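PDB 5DLL: aminopeptidase N from Francisella tularensis subsp. tularensis, which probably removes N-terminal residues from peptides as a zinc-dependent M1-family aminopeptidase, contributing to the breakdown of intracellular peptides. Local coordinates for residues A[142-146]-A[147-151]; A[225-229]-A[230-234]; A[320-323]-A[324-327]; A[372-375]-A[376-380]. All coordinates share one frame; numbering follows the deposited sequence.

Contact 1 (A[142-146]-A[147-151]); sequences YYLDR and PDVMA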
loop_
_atom_site.group_PDB
_atom_site.type_symbol
_atom_site.label_atom_id
_atom_site.label_comp_id
_atom_site.label_asym_id
_atom_site.label_seq_id
_atom_site.Cartn_x
_atom_site.Cartn_y
_atom_site.Cartn_z
ATOM N N TYR A 142 16.253 -19.178 -21.226
ATOM C CA TYR A 142 16.035 -18.237 -22.326
ATOM C C TYR A 142 14.555 -18.179 -22.678
ATOM O O TYR A 142 13.948 -19.205 -22.986
ATOM C CB TYR A 142 16.846 -18.634 -23.565
ATOM C CG TYR A 142 18.329 -18.318 -23.481
ATOM C CD1 TYR A 142 18.806 -17.046 -23.774
ATOM C CD2 TYR A 142 19.254 -19.297 -23.127
ATOM C CE1 TYR A 142 20.160 -16.753 -23.705
ATOM C CE2 TYR A 142 20.610 -19.012 -23.058
ATOM C CZ TYR A 142 21.059 -17.741 -23.349
ATOM O OH TYR A 142 22.404 -17.451 -23.284
ATOM N N TYR A 143 13.991 -16.977 -22.642
ATOM C CA TYR A 143 12.552 -16.778 -22.810
ATOM C C TYR A 143 12.250 -15.433 -23.485
ATOM O O TYR A 143 13.141 -14.596 -23.644
ATOM C CB TYR A 143 11.881 -16.825 -21.434
ATOM C CG TYR A 143 10.441 -17.279 -21.468
ATOM C CD1 TYR A 143 10.123 -18.614 -21.709
ATOM C CD2 TYR A 143 9.396 -16.382 -21.257
ATOM C CE1 TYR A 143 8.809 -19.041 -21.746
ATOM C CE2 TYR A 143 8.076 -16.802 -21.296
ATOM C CZ TYR A 143 7.792 -18.134 -21.537
ATOM O OH TYR A 143 6.491 -18.571 -21.580
ATOM N N LEU A 144 10.997 -15.238 -23.894
ATOM C CA LEU A 144 10.500 -13.903 -24.246
ATOM C C LEU A 144 9.969 -13.250 -22.968
ATOM O O LEU A 144 8.767 -13.269 -22.688
ATOM C CB LEU A 144 9.412 -13.977 -25.318
ATOM C CG LEU A 144 9.890 -14.308 -26.734
ATOM C CD1 LEU A 144 8.707 -14.693 -27.609
ATOM C CD2 LEU A 144 10.665 -13.150 -27.352
ATOM N N ASP A 145 10.889 -12.678 -22.195
ATOM C CA ASP A 145 10.602 -12.211 -20.848
ATOM C C ASP A 145 9.874 -10.860 -20.875
ATOM O O ASP A 145 10.416 -9.815 -20.487
ATOM C CB ASP A 145 11.903 -12.150 -20.044
ATOM C CG ASP A 145 11.681 -11.864 -18.576
ATOM O OD1 ASP A 145 10.522 -11.641 -18.159
ATOM O OD2 ASP A 145 12.680 -11.855 -17.835
ATOM N N ARG A 146 8.626 -10.912 -21.331
ATOM C CA ARG A 146 7.761 -9.743 -21.434
ATOM C C ARG A 146 6.335 -10.202 -21.147
ATOM O O ARG A 146 5.965 -11.332 -21.486
ATOM C CB ARG A 146 7.856 -9.104 -22.825
ATOM C CG ARG A 146 7.597 -10.065 -23.974
ATOM C CD ARG A 146 7.971 -9.458 -25.312
ATOM N NE ARG A 146 7.039 -8.418 -25.746
ATOM C CZ ARG A 146 7.184 -7.690 -26.855
ATOM N NH1 ARG A 146 8.232 -7.867 -27.653
ATOM N NH2 ARG A 146 6.280 -6.766 -27.166
ATOM N N PRO A 147 5.528 -9.328 -20.523
ATOM C CA PRO A 147 4.236 -9.763 -20.006
ATOM C C PRO A 147 3.152 -10.038 -21.061
ATOM O O PRO A 147 2.159 -10.684 -20.741
ATOM C CB PRO A 147 3.831 -8.611 -19.083
ATOM C CG PRO A 147 4.482 -7.407 -19.667
ATOM C CD PRO A 147 5.766 -7.890 -20.283
ATOM N N ASP A 148 3.329 -9.560 -22.294
ATOM C CA ASP A 148 2.343 -9.816 -23.359
ATOM C C ASP A 148 2.545 -11.166 -24.051
ATOM O O ASP A 148 1.819 -11.499 -24.988
ATOM C CB ASP A 148 2.280 -8.669 -24.387
ATOM C CG ASP A 148 3.596 -8.428 -25.101
ATOM O OD1 ASP A 148 4.657 -8.757 -24.538
ATOM O OD2 ASP A 148 3.571 -7.892 -26.229
ATOM N N VAL A 149 3.529 -11.936 -23.592
ATOM C CA VAL A 149 3.692 -13.316 -24.024
ATOM C C VAL A 149 3.342 -14.220 -22.846
ATOM O O VAL A 149 4.072 -14.264 -21.846
ATOM C CB VAL A 149 5.123 -13.590 -24.512
ATOM C CG1 VAL A 149 5.280 -15.048 -24.926
ATOM C CG2 VAL A 149 5.459 -12.662 -25.668
ATOM N N MET A 150 2.211 -14.917 -22.981
ATOM C CA MET A 150 1.657 -15.762 -21.928
ATOM C C MET A 150 1.516 -17.195 -22.417
ATOM O O MET A 150 1.011 -17.429 -23.515
ATOM C CB MET A 150 0.279 -15.255 -21.516
ATOM C CG MET A 150 0.244 -13.819 -21.011
ATOM S SD MET A 150 -1.449 -13.227 -20.832
ATOM C CE MET A 150 -1.906 -13.366 -22.560
ATOM N N ALA A 151 1.928 -18.147 -21.582
ATOM C CA ALA A 151 1.992 -19.549 -21.976
ATOM C C ALA A 151 1.505 -20.487 -20.876
ATOM O O ALA A 151 1.520 -20.142 -19.697
ATOM C CB ALA A 151 3.414 -19.900 -22.353
#

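Contact 2 (A[225-229]-A[230-234]); sequences IYAFK and QDIDK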
loop_
_atom_site.group_PDB
_atom_site.type_symbol
_atom_site.label_atom_id
_atom_site.label_comp_id
_atom_site.label_asym_id
_atom_site.label_seq_id
_atom_site.Cartn_x
_atom_site.Cartn_y
_atom_site.Cartn_z
ATOM N N ILE A 225 -0.252 -23.242 3.575
ATOM C CA ILE A 225 0.761 -22.273 3.987
ATOM C C ILE A 225 2.016 -23.032 4.414
ATOM O O ILE A 225 1.937 -23.952 5.229
ATOM C CB ILE A 225 0.268 -21.376 5.143
ATOM C CG1 ILE A 225 -0.898 -20.505 4.668
ATOM C CG2 ILE A 225 1.400 -20.497 5.663
ATOM C CD1 ILE A 225 -1.512 -19.640 5.750
ATOM N N TYR A 226 3.161 -22.640 3.853
ATOM C CA TYR A 226 4.451 -23.260 4.148
ATOM C C TYR A 226 5.404 -22.252 4.787
ATOM O O TYR A 226 5.558 -21.130 4.300
ATOM C CB TYR A 226 5.088 -23.795 2.866
ATOM C CG TYR A 226 4.421 -25.028 2.301
ATOM C CD1 TYR A 226 4.763 -26.297 2.758
ATOM C CD2 TYR A 226 3.461 -24.928 1.300
ATOM C CE1 TYR A 226 4.160 -27.433 2.242
ATOM C CE2 TYR A 226 2.849 -26.058 0.777
ATOM C CZ TYR A 226 3.202 -27.309 1.251
ATOM O OH TYR A 226 2.599 -28.438 0.736
ATOM N N ALA A 227 6.047 -22.664 5.876
ATOM C CA ALA A 227 7.054 -21.842 6.549
ATOM C C ALA A 227 7.928 -22.716 7.444
ATOM O O ALA A 227 7.636 -23.892 7.650
ATOM C CB ALA A 227 6.387 -20.747 7.368
ATOM N N PHE A 228 9.002 -22.142 7.973
ATOM C CA PHE A 228 9.903 -22.879 8.855
ATOM C C PHE A 228 9.182 -23.288 10.139
ATOM O O PHE A 228 8.195 -22.665 10.528
ATOM C CB PHE A 228 11.138 -22.039 9.204
ATOM C CG PHE A 228 12.105 -21.866 8.063
ATOM C CD1 PHE A 228 12.849 -22.944 7.597
ATOM C CD2 PHE A 228 12.292 -20.621 7.471
ATOM C CE1 PHE A 228 13.747 -22.786 6.555
ATOM C CE2 PHE A 228 13.189 -20.459 6.430
ATOM C CZ PHE A 228 13.918 -21.542 5.970
ATOM N N LYS A 229 9.690 -24.332 10.786
ATOM C CA LYS A 229 9.126 -24.851 12.033
ATOM C C LYS A 229 8.828 -23.748 13.058
ATOM O O LYS A 229 7.776 -23.758 13.696
ATOM C CB LYS A 229 10.088 -25.894 12.632
ATOM C CG LYS A 229 9.704 -26.453 13.999
ATOM C CD LYS A 229 8.336 -27.114 13.994
ATOM C CE LYS A 229 8.054 -27.788 15.327
ATOM N NZ LYS A 229 6.662 -28.314 15.403
ATOM N N GLN A 230 9.751 -22.801 13.202
ATOM C CA GLN A 230 9.646 -21.757 14.232
ATOM C C GLN A 230 8.661 -20.624 13.885
ATOM O O GLN A 230 8.158 -19.940 14.783
ATOM C CB GLN A 230 11.032 -21.180 14.571
ATOM C CG GLN A 230 11.799 -20.562 13.403
ATOM C CD GLN A 230 12.678 -21.552 12.648
ATOM O OE1 GLN A 230 12.425 -22.761 12.644
ATOM N NE2 GLN A 230 13.709 -21.034 11.990
ATOM N N ASP A 231 8.389 -20.435 12.594
ATOM C CA ASP A 231 7.473 -19.387 12.121
ATOM C C ASP A 231 6.014 -19.851 11.940
ATOM O O ASP A 231 5.092 -19.030 11.977
ATOM C CB ASP A 231 7.977 -18.813 10.784
ATOM C CG ASP A 231 9.322 -18.098 10.906
ATOM O OD1 ASP A 231 9.621 -17.549 11.988
ATOM O OD2 ASP A 231 10.074 -18.071 9.906
ATOM N N ILE A 232 5.807 -21.154 11.748
ATOM C CA ILE A 232 4.505 -21.677 11.302
ATOM C C ILE A 232 3.355 -21.451 12.304
ATOM O O ILE A 232 2.208 -21.230 11.899
ATOM C CB ILE A 232 4.614 -23.177 10.893
ATOM C CG1 ILE A 232 3.422 -23.608 10.023
ATOM C CG2 ILE A 232 4.736 -24.086 12.115
ATOM C CD1 ILE A 232 3.285 -22.867 8.710
ATOM N N ASP A 233 3.665 -21.484 13.602
ATOM C CA ASP A 233 2.650 -21.308 14.651
ATOM C C ASP A 233 1.963 -19.936 14.616
ATOM O O ASP A 233 0.859 -19.788 15.128
ATOM C CB ASP A 233 3.260 -21.541 16.043
ATOM C CG ASP A 233 3.599 -23.003 16.304
ATOM O OD1 ASP A 233 3.410 -23.843 15.397
ATOM O OD2 ASP A 233 4.059 -23.311 17.426
ATOM N N LYS A 234 2.610 -18.944 14.009
ATOM C CA LYS A 234 2.048 -17.602 13.907
ATOM C C LYS A 234 1.440 -17.336 12.521
ATOM O O LYS A 234 1.198 -16.183 12.163
ATOM C CB LYS A 234 3.126 -16.556 14.226
ATOM C CG LYS A 234 3.790 -16.718 15.590
ATOM C CD LYS A 234 5.085 -17.522 15.518
ATOM C CE LYS A 234 5.677 -17.787 16.897
ATOM N NZ LYS A 234 4.964 -18.856 17.658
#

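Contact 3 (A[320-323]-A[324-327]); sequences VTCR and DWFQ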
loop_
_atom_site.group_PDB
_atom_site.type_symbol
_atom_site.label_atom_id
_atom_site.label_comp_id
_atom_site.label_asym_id
_atom_site.label_seq_id
_atom_site.Cartn_x
_atom_site.Cartn_y
_atom_site.Cartn_z
ATOM N N VAL A 320 -5.934 -12.149 -16.297
ATOM C CA VAL A 320 -5.798 -11.086 -17.293
ATOM C C VAL A 320 -4.694 -10.167 -16.800
ATOM O O VAL A 320 -4.799 -9.621 -15.699
ATOM C CB VAL A 320 -7.091 -10.260 -17.448
ATOM C CG1 VAL A 320 -6.962 -9.273 -18.605
ATOM C CG2 VAL A 320 -8.295 -11.178 -17.634
ATOM N N THR A 321 -3.653 -9.991 -17.616
ATOM C CA THR A 321 -2.442 -9.270 -17.203
ATOM C C THR A 321 -2.239 -7.945 -17.958
ATOM O O THR A 321 -3.065 -7.550 -18.782
ATOM C CB THR A 321 -1.187 -10.171 -17.349
ATOM O OG1 THR A 321 -0.100 -9.614 -16.596
ATOM C CG2 THR A 321 -0.771 -10.349 -18.816
ATOM N N CYS A 322 -1.145 -7.253 -17.645
ATOM C CA CYS A 322 -0.770 -6.031 -18.359
ATOM C C CYS A 322 0.027 -6.369 -19.624
ATOM O O CYS A 322 0.848 -7.283 -19.624
ATOM C CB CYS A 322 0.030 -5.082 -17.447
ATOM S SG CYS A 322 1.453 -5.806 -16.581
ATOM N N ARG A 323 -0.235 -5.624 -20.699
ATOM C CA ARG A 323 0.451 -5.799 -21.986
ATOM C C ARG A 323 1.907 -5.359 -21.897
ATOM O O ARG A 323 2.802 -6.018 -22.440
ATOM C CB ARG A 323 -0.264 -4.979 -23.056
ATOM C CG ARG A 323 0.289 -5.130 -24.462
ATOM C CD ARG A 323 -0.235 -4.024 -25.361
ATOM N NE ARG A 323 0.386 -2.737 -25.054
ATOM C CZ ARG A 323 0.161 -1.608 -25.724
ATOM N NH1 ARG A 323 -0.680 -1.585 -26.758
ATOM N NH2 ARG A 323 0.785 -0.491 -25.360
ATOM N N ASP A 324 2.126 -4.230 -21.227
ATOM C CA ASP A 324 3.463 -3.712 -20.960
ATOM C C ASP A 324 3.495 -3.103 -19.557
ATOM O O ASP A 324 2.465 -3.028 -18.893
ATOM C CB ASP A 324 3.847 -2.679 -22.022
ATOM C CG ASP A 324 2.850 -1.535 -22.113
ATOM O OD1 ASP A 324 2.658 -0.829 -21.098
ATOM O OD2 ASP A 324 2.261 -1.340 -23.199
ATOM N N TRP A 325 4.665 -2.655 -19.112
ATOM C CA TRP A 325 4.818 -2.151 -17.743
ATOM C C TRP A 325 4.392 -0.688 -17.548
ATOM O O TRP A 325 4.452 -0.180 -16.430
ATOM C CB TRP A 325 6.258 -2.352 -17.265
ATOM C CG TRP A 325 6.674 -3.793 -17.269
ATOM C CD1 TRP A 325 7.582 -4.384 -18.102
ATOM C CD2 TRP A 325 6.180 -4.829 -16.411
ATOM N NE1 TRP A 325 7.690 -5.724 -17.807
ATOM C CE2 TRP A 325 6.840 -6.023 -16.775
ATOM C CE3 TRP A 325 5.247 -4.862 -15.369
ATOM C CZ2 TRP A 325 6.596 -7.237 -16.130
ATOM C CZ3 TRP A 325 5.004 -6.069 -14.727
ATOM C CH2 TRP A 325 5.675 -7.241 -15.111
ATOM N N PHE A 326 3.964 -0.016 -18.619
ATOM C CA PHE A 326 3.333 1.314 -18.502
ATOM C C PHE A 326 1.889 1.141 -18.022
ATOM O O PHE A 326 1.282 2.046 -17.440
ATOM C CB PHE A 326 3.334 2.059 -19.846
ATOM C CG PHE A 326 4.705 2.276 -20.430
ATOM C CD1 PHE A 326 5.271 1.339 -21.287
ATOM C CD2 PHE A 326 5.422 3.428 -20.138
ATOM C CE1 PHE A 326 6.530 1.542 -21.833
ATOM C CE2 PHE A 326 6.679 3.641 -20.681
ATOM C CZ PHE A 326 7.234 2.696 -21.531
ATOM N N GLN A 327 1.370 -0.058 -18.272
ATOM C CA GLN A 327 0.011 -0.447 -17.948
ATOM C C GLN A 327 -0.132 -0.945 -16.496
ATOM O O GLN A 327 -1.060 -1.689 -16.177
ATOM C CB GLN A 327 -0.422 -1.540 -18.943
ATOM C CG GLN A 327 -1.411 -1.109 -20.016
ATOM C CD GLN A 327 -0.984 0.091 -20.845
ATOM O OE1 GLN A 327 -1.692 1.098 -20.914
ATOM N NE2 GLN A 327 0.156 -0.020 -21.499
#

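Contact 4 (A[372-375]-A[376-380]); sequences MSHP and IRPES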
loop_
_atom_site.group_PDB
_atom_site.type_symbol
_atom_site.label_atom_id
_atom_site.label_comp_id
_atom_site.label_asym_id
_atom_site.label_seq_id
_atom_site.Cartn_x
_atom_site.Cartn_y
_atom_site.Cartn_z
ATOM N N MET A 372 9.240 15.211 -9.785
ATOM C CA MET A 372 9.016 13.804 -10.130
ATOM C C MET A 372 7.598 13.532 -10.638
ATOM O O MET A 372 7.262 12.382 -10.915
ATOM C CB MET A 372 9.285 12.911 -8.911
ATOM C CG MET A 372 10.668 13.068 -8.292
ATOM S SD MET A 372 12.001 12.531 -9.382
ATOM C CE MET A 372 11.798 10.749 -9.329
ATOM N N SER A 373 6.772 14.573 -10.754
ATOM C CA SER A 373 5.375 14.429 -11.169
ATOM C C SER A 373 5.224 13.633 -12.463
ATOM O O SER A 373 6.025 13.779 -13.385
ATOM C CB SER A 373 4.733 15.804 -11.349
ATOM O OG SER A 373 5.399 16.544 -12.358
ATOM N N HIS A 374 4.194 12.794 -12.518
ATOM C CA HIS A 374 3.916 11.985 -13.704
ATOM C C HIS A 374 2.452 11.540 -13.760
ATOM O O HIS A 374 1.744 11.620 -12.753
ATOM C CB HIS A 374 4.856 10.765 -13.769
ATOM C CG HIS A 374 4.794 9.869 -12.567
ATOM N ND1 HIS A 374 5.402 10.184 -11.371
ATOM C CD2 HIS A 374 4.227 8.652 -12.390
ATOM C CE1 HIS A 374 5.196 9.209 -10.503
ATOM N NE2 HIS A 374 4.487 8.267 -11.097
ATOM N N PRO A 375 1.987 11.094 -14.945
ATOM C CA PRO A 375 0.647 10.513 -15.027
ATOM C C PRO A 375 0.652 9.080 -14.504
ATOM O O PRO A 375 1.723 8.502 -14.301
ATOM C CB PRO A 375 0.327 10.536 -16.536
ATOM C CG PRO A 375 1.504 11.169 -17.217
ATOM C CD PRO A 375 2.652 11.092 -16.260
ATOM N N ILE A 376 -0.528 8.507 -14.292
ATOM C CA ILE A 376 -0.618 7.119 -13.822
ATOM C C ILE A 376 -0.172 6.128 -14.910
ATOM O O ILE A 376 0.275 5.013 -14.600
ATOM C CB ILE A 376 -2.023 6.776 -13.267
ATOM C CG1 ILE A 376 -3.093 6.813 -14.366
ATOM C CG2 ILE A 376 -2.375 7.725 -12.126
ATOM C CD1 ILE A 376 -4.439 6.267 -13.932
ATOM N N ARG A 377 -0.301 6.541 -16.174
ATOM C CA ARG A 377 0.316 5.832 -17.296
ATOM C C ARG A 377 1.315 6.769 -17.987
ATOM O O ARG A 377 0.936 7.549 -18.873
ATOM C CB ARG A 377 -0.739 5.338 -18.288
ATOM C CG ARG A 377 -0.167 4.487 -19.416
ATOM C CD ARG A 377 -1.208 4.187 -20.477
ATOM N NE ARG A 377 -1.778 5.418 -21.014
ATOM C CZ ARG A 377 -2.928 5.504 -21.678
ATOM N NH1 ARG A 377 -3.663 4.419 -21.923
ATOM N NH2 ARG A 377 -3.345 6.694 -22.102
ATOM N N PRO A 378 2.597 6.704 -17.570
ATOM C CA PRO A 378 3.652 7.508 -18.193
ATOM C C PRO A 378 3.861 7.176 -19.673
ATOM O O PRO A 378 3.468 6.097 -20.123
ATOM C CB PRO A 378 4.905 7.138 -17.385
ATOM C CG PRO A 378 4.397 6.610 -16.090
ATOM C CD PRO A 378 3.107 5.928 -16.421
ATOM N N GLU A 379 4.463 8.110 -20.411
ATOM C CA GLU A 379 4.826 7.898 -21.820
ATOM C C GLU A 379 6.297 7.472 -21.975
ATOM O O GLU A 379 6.758 7.230 -23.095
ATOM C CB GLU A 379 4.541 9.165 -22.648
ATOM C CG GLU A 379 3.097 9.298 -23.128
ATOM C CD GLU A 379 2.781 8.419 -24.335
ATOM O OE1 GLU A 379 3.442 8.568 -25.384
ATOM O OE2 GLU A 379 1.857 7.582 -24.242
ATOM N N SER A 380 7.018 7.381 -20.855
ATOM C CA SER A 380 8.423 6.990 -20.861
ATOM C C SER A 380 8.878 6.507 -19.493
ATOM O O SER A 380 8.268 6.846 -18.477
ATOM C CB SER A 380 9.300 8.174 -21.266
ATOM O OG SER A 380 9.254 9.192 -20.280
#

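Contact 1 (A[142-146]-A[147-151])
R146 and D148 pair their charged ends over a tight turn, and the arginine can be followed outward to see how it gets there. Its CB, next to the peptide link to P147, has P147 CD 3.5 Å away. With chi1 at 54°, CG sits between the backbone N and the carbonyl carbon; this brings CG to 3.8 Å from V149 CG2, and CD follows at 4.1 Å from the same methyl. The chain then bends at chi3 and carries NE to D148 OD1 at 2.7 Å, using the syn lone pair of OD1, with an N-H...O angle of 150°. NH2 makes a second, weak bond of 3.1 Å to D148 OD2. The guanidinium and carboxylate planes are 30° apart, so the salt bridge is paired at both oxygens without being coplanar. K22 O also takes a bond from R146 NH2, and the Y21 hydroxyl bonds D148 OD2, which ties the ion pair to the chain just ahead of strand 26-36.

Beneath the ion pair the backbone closes through V149 N to R146 O, 3.3 Å. Further along, L144 CB touches V149 CG2 at 4.2 Å. The Y143 hydroxyl reaches A151 CB at 3.4 Å, while its polar partner is T31 OG1. V149 and A151 both also rest on I28 of strand 26-36. The backbone bond and the torsions of P147 and D148 define a type I beta turn from R146 to V149, which delivers the chain into strand 150-160 of the N-terminal domain's mixed sheet.

Contact 2 (A[225-229]-A[230-234])
I232 folds back under the strand end it has just left, and its CD1 reaches back to the strand: it lies 4.0 Å from A227 CB and 4.3 Å from I225 CG2. CG1 is anti to the backbone N (chi1 -162°), which sends this methyl back along the strand, while CG2 stays beside the turn, 3.4 Å from K229 O. A207 and I209 of strand 207-214 pack on I232 as well, so the isoleucine is buried between the turn and its own sheet.

The bend itself is gathered on one carbonyl. F228 O accepts from D231 N at 3.0 Å with an N-H angle of 137°, and more weakly from I232 N at 3.1 Å; both are bent bonds, and residues 230-232 have helical torsions without going on to form regular helix. Such a reversal joins strand 220-227 to helix 236-253, the first half of a beta-alpha-beta crossover whose second strand, 261-267, lies parallel beside the first.

On the exposed outer side, K229 and Q230 follow each other round the bend. Q230 is folded at chi2 (-89°), turning its amide back over the turn so that OE1 comes to 3.7 Å from F228 CB. K229 extends away from the bend beyond CB; its NZ is near D233 without contact, the nitrogen and D233 OD1 being 5.5 Å apart. The F228 ring runs alongside D231, pointing the same way, and D231 OD2 stands at the ring edge, 4.2 Å from F228 CD2.

Contact 3 (A[320-323]-A[324-327])
Charge comes first: R323 grips its neighbour D324 side-on, with NE at 3.0 Å and NH2 at 2.8 Å from the single oxygen D324 OD2. That oxygen lies in the guanidinium plane, whereas the carboxylate is turned 53° against it, and NH2 arrives nearly along the axis of the C-O bond. Y21 adds a cation-pi contact to R323.

Hydrogen bonds to the other oxygen form the second group. D324 OD1 receives F326 N at 2.9 Å on its anti lone pair, an Asx turn, and takes weak bonds from the backbone N and NE2 of Q327. A chi1 of 57° sets the carboxylate above the turn, where it can meet both sets of donors.

The apolar group is sulfur and ring. C322 SG stands 4.5 Å from the centroid of the six-membered ring of W325, obliquely, and 4.0 Å from W325 CZ3. C322 CB meets Q327 CB at 3.9 Å.

With both oxygens engaged by donors in a buried setting, D324 probably stays ionised. Its bonds shape the turn that places Q327 at the N-cap of helix 328-346, the helix that supplies the zinc ligand E332.

Contact 4 (A[372-375]-A[376-380])
P375 and P378 meet round a proline-rich bend in the irregular linker between helix 349-369 and strand 380-381 of the M1 peptidase domain. The close part lies at its centre. P375 O lies by the CD and CG carbons of the second proline, 3.6 Å from P378 CD and 3.7 Å from P378 CG, and P375 CB is 3.8 Å from R377 O. No hydrogen bond spans the bend: P378 has no N-H to offer, and R377 N approaches P375 O at a poor angle. Between the two segments, van der Waals contact and the proline rings restrict the chain; backbone bonds of R377 to Y452 and E379 to L18 hold it from outside. Below, I376 is buried against K395 and I399 of helix 390-423 and against Y452.

The packing thins toward the ends. The H374 ring meets P378 obliquely, with H374 CD2 4.2 Å from P378 CG, and the side chains of M372 and E379 are exposed to solvent. R377 points away from the bend and forms its salt bridge with D431.

H374 is nevertheless fixed in rotation. NE2 bonds T389 OG1, while the other ring nitrogen, ND1, donates to M372 O at 2.9 Å, with an N-H angle of 167° and the acceptor close to the ring plane.

How the contacts relate
Contacts 1, 3 and 4 form a chain of touching neighbours across two domains. The turn of contact 1 rests on contact 3, with P147 CB 3.3 Å from C322 O and their centres about 12 Å apart, joining the N-terminal domain to the peptidase domain. Contact 3 in turn meets contact 4 where F326 CD2 lies 3.3 Å from P378 O; those centres are about 15 Å apart. Contact 3 is near the active site, the W325 side chain being about 10 Å from the zinc ion; P147 of contact 1 is about 14 Å from it. Contact 2 stands apart, its centre at least 33 Å from the others.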